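Local coordinates for protein caspase Nc subunit 1 (Drosophila melanogaster, PDB 2FP3) that acts as an initiator cysteine protease of the fruit fly, switching on the caspase cascade that carries out apoptosis, at residues A[113-118]-A[162-167]; A[127-132]-A[305-310]; A[260-265]-A[276-281]. The protein carries 2 engineered substitutions. All blocks are in the same frame, centred on the assembly; numbering follows the deposited sequence.

In the fold
All three contacts have a buried heart and lie within one caspase domain, yet share no helix or strand: contact 1 is on helix 108-119, contact 2 at the start of strand 130-139, contact 3 between helices 251-266 and 272-284. Contact 2 is sealed throughout, a cluster of one sulfur, one leucine and one phenylalanine. Contacts 1 and 3 sit on opposite sides of the chain's centre and each has an exposed residue, Thr116 and Lys278. Contact 1 sets a helix against a turn through a ring face, whereas contact 3 joins two helices through a valine. Phe164 of contact 1 meets Phe130 of contact 2, and Phe309 of contact 2 packs on Met263 of contact 3.

Contact 1: A[113-118]-A[162-167]; sequences KLLTMV and DHFQTA
His163 and Phe164 turn their rings to Leu115 of helix 108-119 from the chain between helix 157-162 and strand 177-181. That chain makes a type I turn from Asp162 to Gln165, which brings two aromatic groups in succession up to the helix. Asp162 itself supplies the turn's acceptor: its O takes the backbone N of Gln165 at 3.0 Å. His163 comes next, with Leu115 over one face of its ring. Each of the two has CG anti to its own backbone N (chi1 178° in the histidine, 177° in the leucine), and the side chains approach from opposite directions. Leu115 CG lies 3.5 Å from the centroid of the His163 ring and somewhat toward the rim, a CH-pi contact, while its CD2 branch comes to 3.5 Å from His163 CG. Thr116, an exposed residue, flanks the same ring, though its OG1 is already bonded to Phe112 O one turn back. Phe164 follows, and here the other leucine branch does the work: Leu115 CD1 reaches Phe164 CZ at 3.7 Å, so this branch sits between the two rings, while CD2 stays on the imidazole. The imidazole sits over one face of the Phe164 ring, which also touches Leu179 of strand 177-181. Gln165 then folds back on the turn, its NE2 reaching Asp162 O at 3.3 Å from the face of the carbonyl opposite to the backbone donor, which leaves that oxygen held by two N-H groups. Leu115 also rests on Leu65 of strand 62-68. A helix lying on the central sheet, with the connection into a parallel strand packed against it, is the alpha/beta layering characteristic of the caspase fold.

Contact 2: A[127-132]-A[305-310]; sequences TECFVM and KKLYFN
Cys129 meets Leu307 and Phe309 in the buried interior of the caspase fold, where the start of a central strand of the mixed sheet is covered by the chain that follows strand 297-301. The two segments are far apart in sequence, and the backbones stay well apart in space too, with Cys129 CA and Phe309 CA 9.1 Å from each other; side chains alone bridge the gap, and no hydrogen bond crosses it. Cys129 has the largest share of the buried surface. Its SG is anti to the backbone N (chi1 175°), which turns the sulfur toward the later segment. Phe309 answers with its ring rather than its backbone: the bond to CB does not aim at the strand, but the far end of the ring swings close, bringing CE1 to 4.3 Å from Cys129 SG at a slanting approach. Leu307 completes the trio. It places CG above one face of the Phe309 ring, toward the rim, while its CD2 branch leans to the sulfur at 4.2 Å. Val131, two residues along the chain, stands farther off from the same cluster, its CG2 being 4.8 Å from Phe309 CE1. Phe98 of strand 98-103 touches Cys129, Val131 and Phe309, adding a second phenylalanine to the cluster, and the backbone of Cys129 bonds to Val63 of the parallel strand 62-68. Next to it Glu128 forms salt bridges with Lys54 and Arg61, and Arg61 also makes weak bonds to the carbonyls of Phe309 and Asn310. The cluster closes as a nearly equilateral triangle of atoms, since Leu307 CD2 lies 4.1 Å from Phe309 CE1 and both sit at similar range from Cys129 SG.

Contact 3: A[260-265]-A[276-281]; sequences CQVMAD and LKKTSE
Val262 is the one residue of segment 260-265 to touch Lys278 and Thr279 of helix 272-284, where two successive helices of the caspase fold pack against each other beside the central sheet. The helices come near at this point, Val262 CA being 6.5 Å from Thr279 CA, and both methyls of the valine are used. On the buried side, Thr279 OG1 faces the branch point, 4.0 Å from Val262 CB and scarcely farther from CG2. This is packing rather than bonding, because the hydroxyl is hydrogen-bonded to Ile275 O of its own helix; a chi1 of -58° sets OG1 beside the backbone N, where it can reach back to that carbonyl. Tyr255 and Phe259, earlier on the valine's helix, also lie against Thr279 and make this the dense half of the interface. Met263, also buried, packs on Leu92 of helix 82-95 and on Phe309. The outer half is much sparser. Val262 CG1 meets Lys278 at its CB alone, at 3.8 Å, and the rest of that exposed lysine leads off. CB points to the valine and is the apolar patch it meets; beyond it the chain bends at chi2 (-61°), then runs extended and away. There the charge is paired within its own helix, one turn on: Lys278 NZ reaches Glu281 OE1 at 3.3 Å, a salt bridge that meets the carboxylate on its syn side, 18° out of plane.

Contact 1: A[113-118]-A[162-167]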
loop_
_atom_site.group_PDB
_atom_site.type_symbol
_atom_site.label_atom_id
_atom_site.label_comp_id
_atom_site.label_asym_id
_atom_site.label_seq_id
_atom_site.Cartn_x
_atom_site.Cartn_y
_atom_site.Cartn_z
ATOM N N LYS A 113 -15.934 7.038 -3.073
ATOM C CA LYS A 113 -16.621 7.716 -1.995
ATOM C C LYS A 113 -15.868 7.393 -0.710
ATOM O O LYS A 113 -15.652 8.274 0.123
ATOM C CB LYS A 113 -18.081 7.261 -1.899
ATOM C CG LYS A 113 -18.899 8.070 -0.897
ATOM C CD LYS A 113 -20.390 7.777 -0.994
ATOM C CE LYS A 113 -21.185 8.634 -0.013
ATOM N NZ LYS A 113 -22.659 8.474 -0.177
ATOM N N LEU A 114 -15.461 6.134 -0.562
ATOM C CA LEU A 114 -14.710 5.703 0.616
ATOM C C LEU A 114 -13.406 6.482 0.697
ATOM O O LEU A 114 -13.036 7.001 1.744
ATOM C CB LEU A 114 -14.347 4.220 0.526
ATOM C CG LEU A 114 -15.434 3.159 0.456
ATOM C CD1 LEU A 114 -14.760 1.796 0.407
ATOM C CD2 LEU A 114 -16.368 3.268 1.662
ATOM N N LEU A 115 -12.711 6.527 -0.433
ATOM C CA LEU A 115 -11.433 7.202 -0.537
ATOM C C LEU A 115 -11.528 8.636 -0.054
ATOM O O LEU A 115 -10.727 9.077 0.777
ATOM C CB LEU A 115 -10.943 7.151 -1.987
ATOM C CG LEU A 115 -9.641 7.867 -2.344
ATOM C CD1 LEU A 115 -8.501 7.417 -1.439
ATOM C CD2 LEU A 115 -9.319 7.566 -3.794
ATOM N N THR A 116 -12.523 9.351 -0.565
ATOM C CA THR A 116 -12.730 10.744 -0.196
ATOM C C THR A 116 -13.056 10.896 1.282
ATOM O O THR A 116 -12.567 11.810 1.945
ATOM C CB THR A 116 -13.873 11.360 -1.008
ATOM O OG1 THR A 116 -13.615 11.173 -2.407
ATOM C CG2 THR A 116 -13.998 12.838 -0.701
ATOM N N MET A 117 -13.893 9.999 1.785
ATOM C CA MET A 117 -14.309 10.016 3.177
ATOM C C MET A 117 -13.085 9.803 4.078
ATOM O O MET A 117 -12.939 10.411 5.146
ATOM C CB MET A 117 -15.321 8.892 3.398
ATOM C CG MET A 117 -16.447 9.207 4.360
ATOM S SD MET A 117 -17.546 7.775 4.551
ATOM C CE MET A 117 -18.358 7.732 2.942
ATOM N N VAL A 118 -12.201 8.925 3.635
ATOM C CA VAL A 118 -11.014 8.621 4.396
ATOM C C VAL A 118 -10.004 9.759 4.353
ATOM O O VAL A 118 -9.550 10.218 5.402
ATOM C CB VAL A 118 -10.388 7.304 3.900
ATOM C CG1 VAL A 118 -8.996 7.126 4.481
ATOM C CG2 VAL A 118 -11.291 6.137 4.313
ATOM N N ASP A 162 -4.517 10.733 -9.079
ATOM C CA ASP A 162 -4.883 12.143 -9.077
ATOM C C ASP A 162 -5.654 12.567 -7.845
ATOM O O ASP A 162 -5.623 13.733 -7.451
ATOM C CB ASP A 162 -5.683 12.467 -10.337
ATOM C CG ASP A 162 -4.807 12.542 -11.576
ATOM O OD1 ASP A 162 -3.911 11.685 -11.733
ATOM O OD2 ASP A 162 -5.018 13.457 -12.399
ATOM N N HIS A 163 -6.347 11.625 -7.223
ATOM C CA HIS A 163 -7.096 11.960 -6.032
ATOM C C HIS A 163 -6.175 12.520 -4.952
ATOM O O HIS A 163 -6.610 13.269 -4.082
ATOM C CB HIS A 163 -7.823 10.734 -5.492
ATOM C CG HIS A 163 -8.586 11.007 -4.237
ATOM N ND1 HIS A 163 -8.056 10.798 -2.983
ATOM C CD2 HIS A 163 -9.810 11.557 -4.041
ATOM C CE1 HIS A 163 -8.917 11.209 -2.069
ATOM N NE2 HIS A 163 -9.989 11.674 -2.685
ATOM N N PHE A 164 -4.893 12.174 -5.024
ATOM C CA PHE A 164 -3.938 12.618 -4.024
ATOM C C PHE A 164 -3.207 13.912 -4.324
ATOM O O PHE A 164 -2.206 14.216 -3.685
ATOM C CB PHE A 164 -2.947 11.492 -3.731
ATOM C CG PHE A 164 -3.600 10.270 -3.151
ATOM C CD1 PHE A 164 -3.737 10.126 -1.773
ATOM C CD2 PHE A 164 -4.141 9.290 -3.989
ATOM C CE1 PHE A 164 -4.407 9.020 -1.231
ATOM C CE2 PHE A 164 -4.812 8.178 -3.460
ATOM C CZ PHE A 164 -4.945 8.045 -2.079
ATOM N N GLN A 165 -3.704 14.682 -5.286
ATOM C CA GLN A 165 -3.092 15.977 -5.592
ATOM C C GLN A 165 -3.394 16.881 -4.391
ATOM O O GLN A 165 -4.459 16.767 -3.775
ATOM C CB GLN A 165 -3.700 16.572 -6.864
ATOM C CG GLN A 165 -5.222 16.611 -6.865
ATOM C CD GLN A 165 -5.790 17.303 -8.089
ATOM O OE1 GLN A 165 -5.585 18.501 -8.289
ATOM N NE2 GLN A 165 -6.506 16.550 -8.915
ATOM N N THR A 166 -2.462 17.768 -4.060
ATOM C CA THR A 166 -2.623 18.664 -2.916
ATOM C C THR A 166 -4.007 19.310 -2.824
ATOM O O THR A 166 -4.551 19.483 -1.734
ATOM C CB THR A 166 -1.574 19.781 -2.939
ATOM O OG1 THR A 166 -1.894 20.714 -3.976
ATOM C CG2 THR A 166 -0.197 19.204 -3.205
ATOM N N ALA A 167 -4.578 19.669 -3.968
ATOM C CA ALA A 167 -5.892 20.287 -3.972
ATOM C C ALA A 167 -6.939 19.396 -3.314
ATOM O O ALA A 167 -7.696 19.845 -2.448
ATOM C CB ALA A 167 -6.313 20.611 -5.396
#

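Contact 2: A[127-132]-A[305-310]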
loop_
_atom_site.group_PDB
_atom_site.type_symbol
_atom_site.label_atom_id
_atom_site.label_comp_id
_atom_site.label_asym_id
_atom_site.label_seq_id
_atom_site.Cartn_x
_atom_site.Cartn_y
_atom_site.Cartn_z
ATOM N N THR A 127 -2.903 12.375 10.971
ATOM C CA THR A 127 -2.026 11.232 10.876
ATOM C C THR A 127 -0.676 11.650 10.329
ATOM O O THR A 127 -0.559 12.660 9.624
ATOM C CB THR A 127 -2.618 10.118 9.977
ATOM O OG1 THR A 127 -1.855 8.924 10.168
ATOM C CG2 THR A 127 -2.578 10.515 8.493
ATOM N N GLU A 128 0.342 10.860 10.649
ATOM C CA GLU A 128 1.687 11.148 10.191
ATOM C C GLU A 128 1.994 10.486 8.861
ATOM O O GLU A 128 2.917 10.908 8.171
ATOM C CB GLU A 128 2.722 10.664 11.223
ATOM C CG GLU A 128 2.738 11.447 12.536
ATOM C CD GLU A 128 3.645 10.825 13.578
ATOM O OE1 GLU A 128 3.352 9.710 14.048
ATOM O OE2 GLU A 128 4.659 11.455 13.926
ATOM N N CYS A 129 1.221 9.467 8.493
ATOM C CA CYS A 129 1.494 8.721 7.265
ATOM C C CYS A 129 0.255 8.049 6.656
ATOM O O CYS A 129 -0.616 7.551 7.377
ATOM C CB CYS A 129 2.563 7.657 7.578
ATOM S SG CYS A 129 2.980 6.515 6.244
ATOM N N PHE A 130 0.178 8.030 5.328
ATOM C CA PHE A 130 -0.960 7.402 4.667
ATOM C C PHE A 130 -0.548 6.279 3.721
ATOM O O PHE A 130 0.286 6.469 2.838
ATOM C CB PHE A 130 -1.761 8.430 3.874
ATOM C CG PHE A 130 -2.956 7.848 3.180
ATOM C CD1 PHE A 130 -4.163 7.697 3.858
ATOM C CD2 PHE A 130 -2.856 7.379 1.873
ATOM C CE1 PHE A 130 -5.255 7.084 3.247
ATOM C CE2 PHE A 130 -3.946 6.759 1.247
ATOM C CZ PHE A 130 -5.144 6.610 1.934
ATOM N N VAL A 131 -1.140 5.107 3.906
ATOM C CA VAL A 131 -0.856 3.968 3.044
ATOM C C VAL A 131 -2.166 3.378 2.557
ATOM O O VAL A 131 -3.060 3.078 3.351
ATOM C CB VAL A 131 -0.080 2.851 3.780
ATOM C CG1 VAL A 131 0.084 1.646 2.864
ATOM C CG2 VAL A 131 1.292 3.359 4.210
ATOM N N MET A 132 -2.302 3.241 1.245
ATOM C CA MET A 132 -3.506 2.629 0.700
ATOM C C MET A 132 -3.062 1.381 -0.046
ATOM O O MET A 132 -2.054 1.402 -0.758
ATOM C CB MET A 132 -4.237 3.566 -0.275
ATOM C CG MET A 132 -5.438 2.888 -0.977
ATOM S SD MET A 132 -6.207 3.811 -2.360
ATOM C CE MET A 132 -4.953 3.672 -3.619
ATOM N N LYS A 305 12.347 12.047 1.253
ATOM C CA LYS A 305 12.870 11.853 2.599
ATOM C C LYS A 305 12.759 10.371 2.944
ATOM O O LYS A 305 11.995 9.645 2.316
ATOM C CB LYS A 305 12.063 12.662 3.621
ATOM C CG LYS A 305 12.137 14.171 3.454
ATOM C CD LYS A 305 11.217 14.842 4.459
ATOM C CE LYS A 305 11.238 16.350 4.344
ATOM N NZ LYS A 305 10.397 16.945 5.423
ATOM N N LYS A 306 13.516 9.923 3.940
ATOM C CA LYS A 306 13.448 8.527 4.342
ATOM C C LYS A 306 12.170 8.302 5.142
ATOM O O LYS A 306 11.688 9.205 5.846
ATOM C CB LYS A 306 14.653 8.154 5.208
ATOM C CG LYS A 306 16.017 8.376 4.558
ATOM C CD LYS A 306 16.352 7.340 3.495
ATOM C CE LYS A 306 17.696 7.683 2.850
ATOM N NZ LYS A 306 18.130 6.719 1.804
ATOM N N LEU A 307 11.615 7.102 5.031
ATOM C CA LEU A 307 10.423 6.766 5.781
ATOM C C LEU A 307 10.686 5.589 6.710
ATOM O O LEU A 307 10.717 4.433 6.269
ATOM C CB LEU A 307 9.255 6.422 4.849
ATOM C CG LEU A 307 8.002 5.968 5.606
ATOM C CD1 LEU A 307 7.640 7.016 6.640
ATOM C CD2 LEU A 307 6.845 5.750 4.673
ATOM N N TYR A 308 10.909 5.887 7.987
ATOM C CA TYR A 308 11.109 4.847 8.991
ATOM C C TYR A 308 9.774 4.766 9.715
ATOM O O TYR A 308 9.181 5.787 10.050
ATOM C CB TYR A 308 12.212 5.220 9.985
ATOM C CG TYR A 308 13.604 5.111 9.419
ATOM C CD1 TYR A 308 14.251 6.227 8.892
ATOM C CD2 TYR A 308 14.270 3.873 9.379
ATOM C CE1 TYR A 308 15.532 6.121 8.336
ATOM C CE2 TYR A 308 15.547 3.755 8.824
ATOM C CZ TYR A 308 16.171 4.882 8.307
ATOM O OH TYR A 308 17.443 4.788 7.773
ATOM N N PHE A 309 9.288 3.554 9.937
ATOM C CA PHE A 309 8.010 3.374 10.599
ATOM C C PHE A 309 8.116 3.395 12.131
ATOM O O PHE A 309 7.110 3.601 12.825
ATOM C CB PHE A 309 7.364 2.068 10.113
ATOM C CG PHE A 309 6.817 2.142 8.705
ATOM C CD1 PHE A 309 5.619 2.804 8.437
ATOM C CD2 PHE A 309 7.510 1.572 7.642
ATOM C CE1 PHE A 309 5.123 2.900 7.131
ATOM C CE2 PHE A 309 7.026 1.663 6.335
ATOM C CZ PHE A 309 5.827 2.332 6.082
ATOM N N ASN A 310 9.332 3.201 12.644
ATOM C CA ASN A 310 9.581 3.179 14.087
ATOM C C ASN A 310 8.474 2.406 14.801
ATOM O O ASN A 310 7.874 2.887 15.763
ATOM C CB ASN A 310 9.651 4.605 14.635
ATOM C CG ASN A 310 10.793 5.405 14.034
ATOM O OD1 ASN A 310 11.925 4.929 13.970
ATOM N ND2 ASN A 310 10.506 6.629 13.601
#

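Contact 3: A[260-265]-A[276-281]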
loop_
_atom_site.group_PDB
_atom_site.type_symbol
_atom_site.label_atom_id
_atom_site.label_comp_id
_atom_site.label_asym_id
_atom_site.label_seq_id
_atom_site.Cartn_x
_atom_site.Cartn_y
_atom_site.Cartn_z
ATOM N N CYS A 260 5.004 -8.094 3.739
ATOM C CA CYS A 260 4.704 -8.154 5.157
ATOM C C CYS A 260 5.811 -8.871 5.905
ATOM O O CYS A 260 6.142 -8.498 7.035
ATOM C CB CYS A 260 3.374 -8.860 5.391
ATOM S SG CYS A 260 1.946 -7.950 4.760
ATOM N N GLN A 261 6.392 -9.899 5.287
ATOM C CA GLN A 261 7.473 -10.625 5.946
ATOM C C GLN A 261 8.653 -9.688 6.151
ATOM O O GLN A 261 9.169 -9.570 7.266
ATOM C CB GLN A 261 7.914 -11.841 5.119
ATOM C CG GLN A 261 6.787 -12.813 4.790
ATOM C CD GLN A 261 7.273 -14.099 4.127
ATOM O OE1 GLN A 261 8.094 -14.070 3.206
ATOM N NE2 GLN A 261 6.750 -15.234 4.589
ATOM N N VAL A 262 9.069 -9.021 5.072
ATOM C CA VAL A 262 10.197 -8.085 5.108
ATOM C C VAL A 262 9.914 -6.919 6.054
ATOM O O VAL A 262 10.807 -6.440 6.753
ATOM C CB VAL A 262 10.499 -7.516 3.698
ATOM C CG1 VAL A 262 11.625 -6.475 3.777
ATOM C CG2 VAL A 262 10.874 -8.656 2.750
ATOM N N MET A 263 8.671 -6.447 6.057
ATOM C CA MET A 263 8.290 -5.362 6.943
ATOM C C MET A 263 8.437 -5.858 8.386
ATOM O O MET A 263 9.041 -5.187 9.218
ATOM C CB MET A 263 6.838 -4.946 6.674
ATOM C CG MET A 263 6.645 -4.044 5.466
ATOM S SD MET A 263 7.292 -2.376 5.767
ATOM C CE MET A 263 5.894 -1.654 6.637
ATOM N N ALA A 264 7.902 -7.043 8.665
ATOM C CA ALA A 264 7.963 -7.625 10.001
ATOM C C ALA A 264 9.380 -7.747 10.547
ATOM O O ALA A 264 9.615 -7.489 11.728
ATOM C CB ALA A 264 7.302 -8.991 10.001
ATOM N N ASP A 265 10.325 -8.135 9.695
ATOM C CA ASP A 265 11.702 -8.302 10.141
ATOM C C ASP A 265 12.577 -7.057 10.061
ATOM O O ASP A 265 13.555 -6.944 10.801
ATOM C CB ASP A 265 12.373 -9.443 9.368
ATOM C CG ASP A 265 11.639 -10.783 9.535
ATOM O OD1 ASP A 265 11.301 -11.145 10.687
ATOM O OD2 ASP A 265 11.411 -11.479 8.519
ATOM N N LEU A 276 11.210 -1.967 0.117
ATOM C CA LEU A 276 10.595 -2.242 -1.184
ATOM C C LEU A 276 11.603 -2.907 -2.112
ATOM O O LEU A 276 11.243 -3.796 -2.867
ATOM C CB LEU A 276 10.058 -0.954 -1.834
ATOM C CG LEU A 276 8.831 -0.307 -1.182
ATOM C CD1 LEU A 276 8.479 0.982 -1.886
ATOM C CD2 LEU A 276 7.654 -1.261 -1.228
ATOM N N LYS A 277 12.860 -2.475 -2.075
ATOM C CA LYS A 277 13.872 -3.107 -2.914
ATOM C C LYS A 277 14.061 -4.541 -2.421
ATOM O O LYS A 277 14.172 -5.460 -3.229
ATOM C CB LYS A 277 15.206 -2.370 -2.846
ATOM C CG LYS A 277 15.240 -1.024 -3.558
ATOM C CD LYS A 277 16.578 -0.353 -3.276
ATOM C CE LYS A 277 16.538 1.143 -3.474
ATOM N NZ LYS A 277 15.617 1.831 -2.565
ATOM N N LYS A 278 14.078 -4.727 -1.101
ATOM C CA LYS A 278 14.224 -6.062 -0.512
ATOM C C LYS A 278 13.033 -6.912 -0.926
ATOM O O LYS A 278 13.180 -8.078 -1.268
ATOM C CB LYS A 278 14.265 -5.994 1.017
ATOM C CG LYS A 278 15.469 -6.681 1.659
ATOM C CD LYS A 278 15.532 -8.169 1.353
ATOM C CE LYS A 278 16.829 -8.774 1.882
ATOM N NZ LYS A 278 17.063 -10.157 1.384
ATOM N N THR A 279 11.846 -6.325 -0.887
ATOM C CA THR A 279 10.653 -7.051 -1.279
ATOM C C THR A 279 10.776 -7.481 -2.741
ATOM O O THR A 279 10.569 -8.651 -3.072
ATOM C CB THR A 279 9.401 -6.174 -1.098
ATOM O OG1 THR A 279 9.318 -5.757 0.265
ATOM C CG2 THR A 279 8.139 -6.939 -1.457
ATOM N N SER A 280 11.131 -6.533 -3.607
ATOM C CA SER A 280 11.275 -6.799 -5.038
ATOM C C SER A 280 12.359 -7.816 -5.355
ATOM O O SER A 280 12.249 -8.568 -6.311
ATOM C CB SER A 280 11.580 -5.508 -5.787
ATOM O OG SER A 280 12.009 -5.772 -7.112
ATOM N N GLU A 281 13.418 -7.824 -4.563
ATOM C CA GLU A 281 14.506 -8.753 -4.780
ATOM C C GLU A 281 14.049 -10.137 -4.343
ATOM O O GLU A 281 14.306 -11.138 -5.014
ATOM C CB GLU A 281 15.713 -8.341 -3.950
ATOM C CG GLU A 281 16.905 -9.249 -4.128
ATOM C CD GLU A 281 17.702 -9.386 -2.860
ATOM O OE1 GLU A 281 17.189 -10.004 -1.897
ATOM O OE2 GLU A 281 18.833 -8.867 -2.821
#